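Local coordinates for periplasmic binding protein/LacI transcriptional regulator (Clostridium phytofermentans, PDB 3BRS) that probably binds a sugar in the cleft between its two lobes, as in periplasmic binding proteins that serve sugar transport, at residues S18-F21 with W22-V26; S143-A146 with M147-E151; K78-D81 with A82-I86. All coordinates share one frame; numbering follows the deposited sequence.

Interaction 1 (S18-F21 with W22-V26); sequences SSDF and WSVLV
Ser19, the N-cap of helix 20-36, accepts from the backbone N of Trp22; the helix links strands 7-11 and 39-42 in a beta-alpha-beta unit. Three kinds of contact hold this first turn together. The first is polar: Trp22 N lies 3.1 Å from Ser19 OG, with the N-H pointing almost straight at it (167°). With OG anti to its own backbone N (chi1 164°), the hydroxyl is swung to where it takes up an amide that has no carbonyl of the preceding turn. The second kind is the regular helical ladder. Ser23 N donates to Ser19 O, Leu25 N bonds to Phe21 O at 3.1 Å, and the bond from Val24 N to Asp20 O is weak.

The third is apolar and aromatic. The rings of Phe21 and Trp22 form a T-shaped (edge-to-face) pair, the edge of Phe21 toward the face of Trp22, with the phenyl and six-membered indole ring centroids 4.9 Å apart and the planes at 81°, although the residues are neighbours in sequence. Leu25 approaches the same phenyl ring obliquely, CD1 to CE1 of Phe21 3.8 Å, while Pro246 of helix 246-262 also touches Phe21. Glu48 receives the indole NE1-H, and Ser226 bonds to Asp20 OD1. Within the aromatic pair, Phe21 CD1 stands over the centre of the indole, 3.7 Å from Trp22 CD2.

Interaction 2 (S143-A146 with M147-E151); sequences SKTA and MDREE
Thr145 lies against Arg149, its CB over one face of the guanidinium and displaced toward the rim, 3.9 Å from Arg149 NH2. The two side chains run side by side in the same direction, one helical turn apart near the start of helix 144-157, the helix of the beta-alpha-beta unit with strands 133-138 and 164-169. The arginine chain is extended from CG to NE, which sends its flat head past the threonine to partners elsewhere: Asn113 takes NE-H and the carbonyl of Leu197 takes NH1. Held by those bonds, the buried group presents a fixed face for the threonine carbon to rest on.

On another side of the helix, Lys144 and Asp148 form a salt bridge at the same four-residue spacing. The lysine starts with CG anti to its backbone N (chi1 -174°), stays extended, and turns only at its last torsion (chi4 -77°), which bends NZ back to Asp148 OD2 at 3.2 Å. The carboxylate receives it on the syn lone pair of that oxygen.

Ser143 is the N-cap of the helix, its OG accepting from Ala146 N at 3.2 Å and itself bonded to the carbonyl of Val140. Asp148 N to Lys144 O (2.9 Å), Arg149 N to Thr145 O and Glu150 N to Ala146 O then follow as helical bonds. Ser143 O takes a weak bond from Met147 N, and Met147 CG lies 3.1 Å from that oxygen. Glu150 OE1, hydrogen-bonded to Tyr169 OH, also accepts from a water (2.6 Å from OE1 to its O), which makes a weak bond to Ala146 O.

The chemistry divides the turn: the ion pair joins two residues of the same helix, whereas the guanidinium donates to neutral acceptors of other parts of the chain, which probably fixes its rotation.

Interaction 3 (K78-D81 with A82-I86); sequences KTYD and AAKEI
Tyr80 packs its ring face on Lys84 CB, four residues on in the short helical turn that includes 80-83, the helical link between strands 68-71 and 92-96 in a beta-alpha-beta unit. The contact is a CH-pi interaction: Lys84 CB sits over the middle of the phenol ring, 3.6 Å from its centroid and 14° off the ring normal. The two side chains cross at about a right angle, so the aliphatic lysine chain passes across the ring and CD also comes near its rim, 3.7 Å from Tyr80 CE2.

Both conformations bring the groups together. In Tyr80, CG is anti to the backbone N (chi1 169°), which directs the ring along the helix, over Lys84. Lys84 takes the crowded position, CG between its backbone N and carbonyl carbon (chi1 64°), with CG 3.2 Å from Tyr80 O; bends at the third and fourth torsions leave the ammonium where a water can join it to Asp81. Gln102 and Ile104 touch the tyrosine from the loop beyond.

Backbone bonds secure the turn: Ala83 N to Thr79 O at 2.8 Å, and Lys84 N to Tyr80 O at 3.0 Å. Thr79 OG1 is turned to the backbone N of Asp75, and Ala83 packs on Leu71 of the sheet.

Asp81 and Lys84 do not meet directly, their charged atoms OD1 and NZ being 5.3 Å apart. A single water spans them, accepting from Lys84 NZ at 2.6 Å and donating to Asp81 OD1 at 2.8 Å.

Overall arrangement
From the N terminus the order is interaction 1, interaction 3, interaction 2. Each lies within one continuous stretch, so none closes a loop, and the three follow in series without nesting or crossing. Interactions 1 and 3 belong to helical connections of the parallel sheet that contains strands 7-11 and 68-71; interaction 2 lies on a helical connection, 144-157, of the mixed sheet in the other lobe. Although the centres of interactions 1 and 2 are about 19 Å apart, their nearest atoms approach to about 6 Å. Partners of both cross between lobes: Asp20 reaches Ser226 and Gln199, and Thr145 bonds weakly to Lys13. Interaction 3 sits farther out, about 20 Å from the chain centre.

Interaction 1 (S18-F21 with W22-V26)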
loop_
_atom_site.group_PDB
_atom_site.type_symbol
_atom_site.label_atom_id
_atom_site.label_comp_id
_atom_site.label_asym_id
_atom_site.label_seq_id
_atom_site.Cartn_x
_atom_site.Cartn_y
_atom_site.Cartn_z
ATOM N N SER A 18 -5.222 -13.474 2.375
ATOM C CA SER A 18 -6.574 -12.955 2.376
ATOM C C SER A 18 -6.431 -11.548 1.766
ATOM O O SER A 18 -7.407 -10.939 1.317
ATOM C CB SER A 18 -7.157 -12.876 3.795
ATOM O OG SER A 18 -6.810 -11.642 4.408
ATOM N N SER A 19 -5.190 -11.048 1.739
ATOM C CA SER A 19 -4.856 -9.754 1.095
ATOM C C SER A 19 -4.828 -9.876 -0.445
ATOM O O SER A 19 -4.113 -10.669 -1.014
ATOM C CB SER A 19 -3.537 -9.208 1.618
ATOM O OG SER A 19 -3.063 -8.208 0.756
ATOM N N ASP A 20 -5.603 -9.093 -1.139
ATOM C CA ASP A 20 -5.626 -9.279 -2.524
ATOM C C ASP A 20 -4.505 -8.468 -3.172
ATOM O O ASP A 20 -4.133 -8.755 -4.293
ATOM C CB ASP A 20 -7.022 -8.977 -3.069
ATOM C CG ASP A 20 -7.084 -9.072 -4.514
ATOM O OD1 ASP A 20 -6.417 -8.263 -5.181
ATOM O OD2 ASP A 20 -7.803 -9.959 -5.025
ATOM N N PHE A 21 -3.952 -7.475 -2.481
ATOM C CA PHE A 21 -2.756 -6.782 -2.982
ATOM C C PHE A 21 -1.522 -7.693 -2.886
ATOM O O PHE A 21 -0.807 -7.856 -3.856
ATOM C CB PHE A 21 -2.444 -5.517 -2.184
ATOM C CG PHE A 21 -1.314 -4.707 -2.758
ATOM C CD1 PHE A 21 -0.012 -4.865 -2.305
ATOM C CD2 PHE A 21 -1.560 -3.744 -3.744
ATOM C CE1 PHE A 21 1.044 -4.128 -2.879
ATOM C CE2 PHE A 21 -0.513 -2.995 -4.273
ATOM C CZ PHE A 21 0.779 -3.180 -3.808
ATOM N N TRP A 22 -1.242 -8.202 -1.691
ATOM C CA TRP A 22 -0.030 -8.958 -1.514
ATOM C C TRP A 22 -0.102 -10.223 -2.295
ATOM O O TRP A 22 0.917 -10.678 -2.837
ATOM C CB TRP A 22 0.387 -9.175 -0.013
ATOM C CG TRP A 22 0.737 -7.794 0.599
ATOM C CD1 TRP A 22 -0.007 -7.105 1.504
ATOM C CD2 TRP A 22 1.822 -6.918 0.227
ATOM N NE1 TRP A 22 0.548 -5.882 1.766
ATOM C CE2 TRP A 22 1.676 -5.723 0.997
ATOM C CE3 TRP A 22 2.905 -7.025 -0.656
ATOM C CZ2 TRP A 22 2.571 -4.643 0.907
ATOM C CZ3 TRP A 22 3.822 -5.941 -0.736
ATOM C CH2 TRP A 22 3.616 -4.754 0.025
ATOM N N SER A 23 -1.292 -10.790 -2.403
ATOM C CA SER A 23 -1.440 -12.057 -3.151
ATOM C C SER A 23 -1.119 -11.886 -4.602
ATOM O O SER A 23 -0.507 -12.737 -5.163
ATOM C CB SER A 23 -2.848 -12.660 -3.017
ATOM O OG SER A 23 -3.122 -12.952 -1.655
ATOM N N VAL A 24 -1.636 -10.855 -5.238
ATOM C CA VAL A 24 -1.447 -10.672 -6.670
ATOM C C VAL A 24 -0.035 -10.198 -7.064
ATOM O O VAL A 24 0.498 -10.593 -8.110
ATOM C CB VAL A 24 -2.523 -9.746 -7.173
ATOM C CG1 VAL A 24 -2.233 -9.233 -8.563
ATOM C CG2 VAL A 24 -3.896 -10.489 -7.134
ATOM N N LEU A 25 0.594 -9.392 -6.179
ATOM C CA LEU A 25 1.981 -8.906 -6.348
ATOM C C LEU A 25 2.867 -10.123 -6.437
ATOM O O LEU A 25 3.758 -10.239 -7.287
ATOM C CB LEU A 25 2.361 -8.076 -5.133
ATOM C CG LEU A 25 3.709 -7.382 -5.338
ATOM C CD1 LEU A 25 3.680 -5.904 -4.971
ATOM C CD2 LEU A 25 4.748 -8.121 -4.572
ATOM N N VAL A 26 2.619 -11.063 -5.562
ATOM C CA VAL A 26 3.394 -12.323 -5.535
ATOM C C VAL A 26 3.172 -13.045 -6.840
ATOM O O VAL A 26 4.136 -13.491 -7.462
ATOM C CB VAL A 26 2.936 -13.164 -4.314
ATOM C CG1 VAL A 26 3.344 -14.628 -4.436
ATOM C CG2 VAL A 26 3.572 -12.586 -3.059
#

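Interaction 2 (S143-A146 with M147-E151)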
loop_
_atom_site.group_PDB
_atom_site.type_symbol
_atom_site.label_atom_id
_atom_site.label_comp_id
_atom_site.label_asym_id
_atom_site.label_seq_id
_atom_site.Cartn_x
_atom_site.Cartn_y
_atom_site.Cartn_z
ATOM N N SER A 143 4.486 3.950 7.208
ATOM C CA SER A 143 4.917 3.418 5.948
ATOM C C SER A 143 4.754 4.508 5.009
ATOM O O SER A 143 3.856 5.220 5.169
ATOM C CB SER A 143 4.001 2.316 5.444
ATOM O OG SER A 143 2.768 2.870 5.304
ATOM N N LYS A 144 5.557 4.572 3.957
ATOM C CA LYS A 144 5.501 5.631 3.012
ATOM C C LYS A 144 4.209 5.632 2.172
ATOM O O LYS A 144 3.660 6.765 1.874
ATOM C CB LYS A 144 6.736 5.543 2.129
ATOM C CG LYS A 144 6.830 6.703 1.210
ATOM C CD LYS A 144 8.178 6.745 0.676
ATOM C CE LYS A 144 8.366 8.080 0.014
ATOM N NZ LYS A 144 7.671 7.978 -1.275
ATOM N N THR A 145 3.650 4.452 1.880
ATOM C CA THR A 145 2.338 4.406 1.116
ATOM C C THR A 145 1.180 5.025 1.991
ATOM O O THR A 145 0.352 5.790 1.482
ATOM C CB THR A 145 1.943 3.015 0.695
ATOM O OG1 THR A 145 1.951 2.143 1.869
ATOM C CG2 THR A 145 2.875 2.537 -0.292
ATOM N N ALA A 146 1.172 4.807 3.316
ATOM C CA ALA A 146 0.122 5.485 4.166
ATOM C C ALA A 146 0.269 6.992 4.149
ATOM O O ALA A 146 -0.723 7.709 4.066
ATOM C CB ALA A 146 0.182 5.052 5.661
ATOM N N MET A 147 1.519 7.460 4.353
ATOM C CA MET A 147 1.842 8.878 4.339
ATOM C C MET A 147 1.463 9.530 3.073
ATOM O O MET A 147 0.987 10.629 3.118
ATOM C CB MET A 147 3.356 9.129 4.596
ATOM C CG MET A 147 4.026 8.258 5.753
ATOM S SD MET A 147 5.849 8.361 6.141
ATOM C CE MET A 147 6.115 10.038 5.657
ATOM N N ASP A 148 1.789 8.928 1.926
ATOM C CA ASP A 148 1.549 9.569 0.619
ATOM C C ASP A 148 0.029 9.662 0.342
ATOM O O ASP A 148 -0.466 10.639 -0.121
ATOM C CB ASP A 148 2.258 8.829 -0.564
ATOM C CG ASP A 148 3.794 9.053 -0.617
ATOM O OD1 ASP A 148 4.347 9.796 0.207
ATOM O OD2 ASP A 148 4.469 8.440 -1.474
ATOM N N ARG A 149 -0.696 8.622 0.687
ATOM C CA ARG A 149 -2.162 8.544 0.599
ATOM C C ARG A 149 -2.929 9.580 1.409
ATOM O O ARG A 149 -3.886 10.209 0.877
ATOM C CB ARG A 149 -2.612 7.131 0.936
ATOM C CG ARG A 149 -2.285 6.184 -0.269
ATOM C CD ARG A 149 -2.699 4.778 -0.043
ATOM N NE ARG A 149 -1.902 3.910 -0.896
ATOM C CZ ARG A 149 -1.881 2.581 -0.756
ATOM N NH1 ARG A 149 -2.664 1.946 0.183
ATOM N NH2 ARG A 149 -1.063 1.887 -1.535
ATOM N N GLU A 150 -2.483 9.803 2.663
ATOM C CA GLU A 150 -3.137 10.739 3.551
ATOM C C GLU A 150 -2.808 12.198 3.100
ATOM O O GLU A 150 -3.653 13.056 3.147
ATOM C CB GLU A 150 -2.676 10.490 5.003
ATOM C CG GLU A 150 -3.145 11.567 5.984
ATOM C CD GLU A 150 -2.606 11.248 7.339
ATOM O OE1 GLU A 150 -2.480 10.027 7.615
ATOM O OE2 GLU A 150 -2.271 12.149 8.113
ATOM N N GLU A 151 -1.574 12.432 2.682
ATOM C CA GLU A 151 -1.140 13.720 2.062
ATOM C C GLU A 151 -1.872 14.047 0.818
ATOM O O GLU A 151 -2.481 15.159 0.681
ATOM C CB GLU A 151 0.361 13.633 1.743
ATOM C CG GLU A 151 0.981 14.911 1.138
ATOM C CD GLU A 151 2.402 14.655 0.552
ATOM O OE1 GLU A 151 3.131 13.736 1.089
ATOM O OE2 GLU A 151 2.800 15.380 -0.417
HETATM O O HOH W 1 -1.631 7.813 6.660
#

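Interaction 3 (K78-D81 with A82-I86)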
loop_
_atom_site.group_PDB
_atom_site.type_symbol
_atom_site.label_atom_id
_atom_site.label_comp_id
_atom_site.label_asym_id
_atom_site.label_seq_id
_atom_site.Cartn_x
_atom_site.Cartn_y
_atom_site.Cartn_z
ATOM N N LYS A 78 13.027 3.418 9.240
ATOM C CA LYS A 78 13.744 2.406 10.060
ATOM C C LYS A 78 14.134 1.159 9.355
ATOM O O LYS A 78 15.102 0.512 9.785
ATOM C CB LYS A 78 12.951 2.051 11.320
ATOM C CG LYS A 78 12.037 3.271 11.753
ATOM C CD LYS A 78 12.022 3.461 13.163
ATOM C CE LYS A 78 13.229 4.257 13.467
ATOM N NZ LYS A 78 12.815 5.261 14.535
ATOM N N THR A 79 13.429 0.847 8.248
ATOM C CA THR A 79 13.816 -0.207 7.328
ATOM C C THR A 79 15.332 -0.130 6.839
ATOM O O THR A 79 16.047 -1.124 6.677
ATOM C CB THR A 79 12.815 -0.197 6.120
ATOM O OG1 THR A 79 11.541 -0.523 6.598
ATOM C CG2 THR A 79 13.184 -1.275 5.139
ATOM N N TYR A 80 15.756 1.095 6.603
ATOM C CA TYR A 80 17.082 1.425 6.173
ATOM C C TYR A 80 18.031 0.888 7.240
ATOM O O TYR A 80 19.120 0.551 6.939
ATOM C CB TYR A 80 17.182 2.950 6.025
ATOM C CG TYR A 80 18.598 3.488 5.823
ATOM C CD1 TYR A 80 19.100 3.651 4.555
ATOM C CD2 TYR A 80 19.414 3.888 6.925
ATOM C CE1 TYR A 80 20.399 4.139 4.302
ATOM C CE2 TYR A 80 20.751 4.404 6.672
ATOM C CZ TYR A 80 21.205 4.494 5.365
ATOM O OH TYR A 80 22.451 4.956 5.082
ATOM N N ASP A 81 17.630 0.793 8.494
ATOM C CA ASP A 81 18.600 0.286 9.473
ATOM C C ASP A 81 19.170 -1.047 9.015
ATOM O O ASP A 81 20.256 -1.462 9.449
ATOM C CB ASP A 81 17.950 0.111 10.863
ATOM C CG ASP A 81 17.581 1.450 11.494
ATOM O OD1 ASP A 81 18.241 2.444 11.116
ATOM O OD2 ASP A 81 16.650 1.521 12.331
ATOM N N ALA A 82 18.423 -1.756 8.181
ATOM C CA ALA A 82 18.873 -3.076 7.826
ATOM C C ALA A 82 19.135 -3.030 6.350
ATOM O O ALA A 82 20.116 -3.620 5.899
ATOM C CB ALA A 82 17.853 -4.133 8.198
ATOM N N ALA A 83 18.279 -2.335 5.607
ATOM C CA ALA A 83 18.490 -2.277 4.127
ATOM C C ALA A 83 19.725 -1.476 3.629
ATOM O O ALA A 83 20.174 -1.676 2.472
ATOM C CB ALA A 83 17.234 -1.892 3.367
ATOM N N LYS A 84 20.318 -0.670 4.522
ATOM C CA LYS A 84 21.549 0.059 4.216
ATOM C C LYS A 84 22.708 -0.908 3.965
ATOM O O LYS A 84 23.683 -0.531 3.303
ATOM C CB LYS A 84 21.938 1.003 5.371
ATOM C CG LYS A 84 22.258 0.338 6.618
ATOM C CD LYS A 84 22.550 1.390 7.676
ATOM C CE LYS A 84 23.564 0.861 8.618
ATOM N NZ LYS A 84 23.249 1.185 10.050
ATOM N N GLU A 85 22.595 -2.138 4.458
ATOM C CA GLU A 85 23.650 -3.190 4.330
ATOM C C GLU A 85 23.550 -3.970 3.033
ATOM O O GLU A 85 24.456 -4.701 2.717
ATOM C CB GLU A 85 23.524 -4.172 5.480
ATOM C CG GLU A 85 23.563 -3.562 6.883
ATOM C CD GLU A 85 24.906 -2.837 7.164
ATOM O OE1 GLU A 85 25.846 -3.008 6.350
ATOM O OE2 GLU A 85 25.029 -2.113 8.200
ATOM N N ILE A 86 22.425 -3.888 2.319
ATOM C CA ILE A 86 22.205 -4.571 1.040
ATOM C C ILE A 86 23.210 -4.194 -0.029
ATOM O O ILE A 86 23.733 -5.074 -0.659
ATOM C CB ILE A 86 20.775 -4.276 0.497
ATOM C CG1 ILE A 86 19.714 -4.768 1.483
ATOM C CG2 ILE A 86 20.500 -4.955 -0.854
ATOM C CD1 ILE A 86 18.269 -4.905 0.880
HETATM O O HOH W 2 21.061 2.200 10.958
#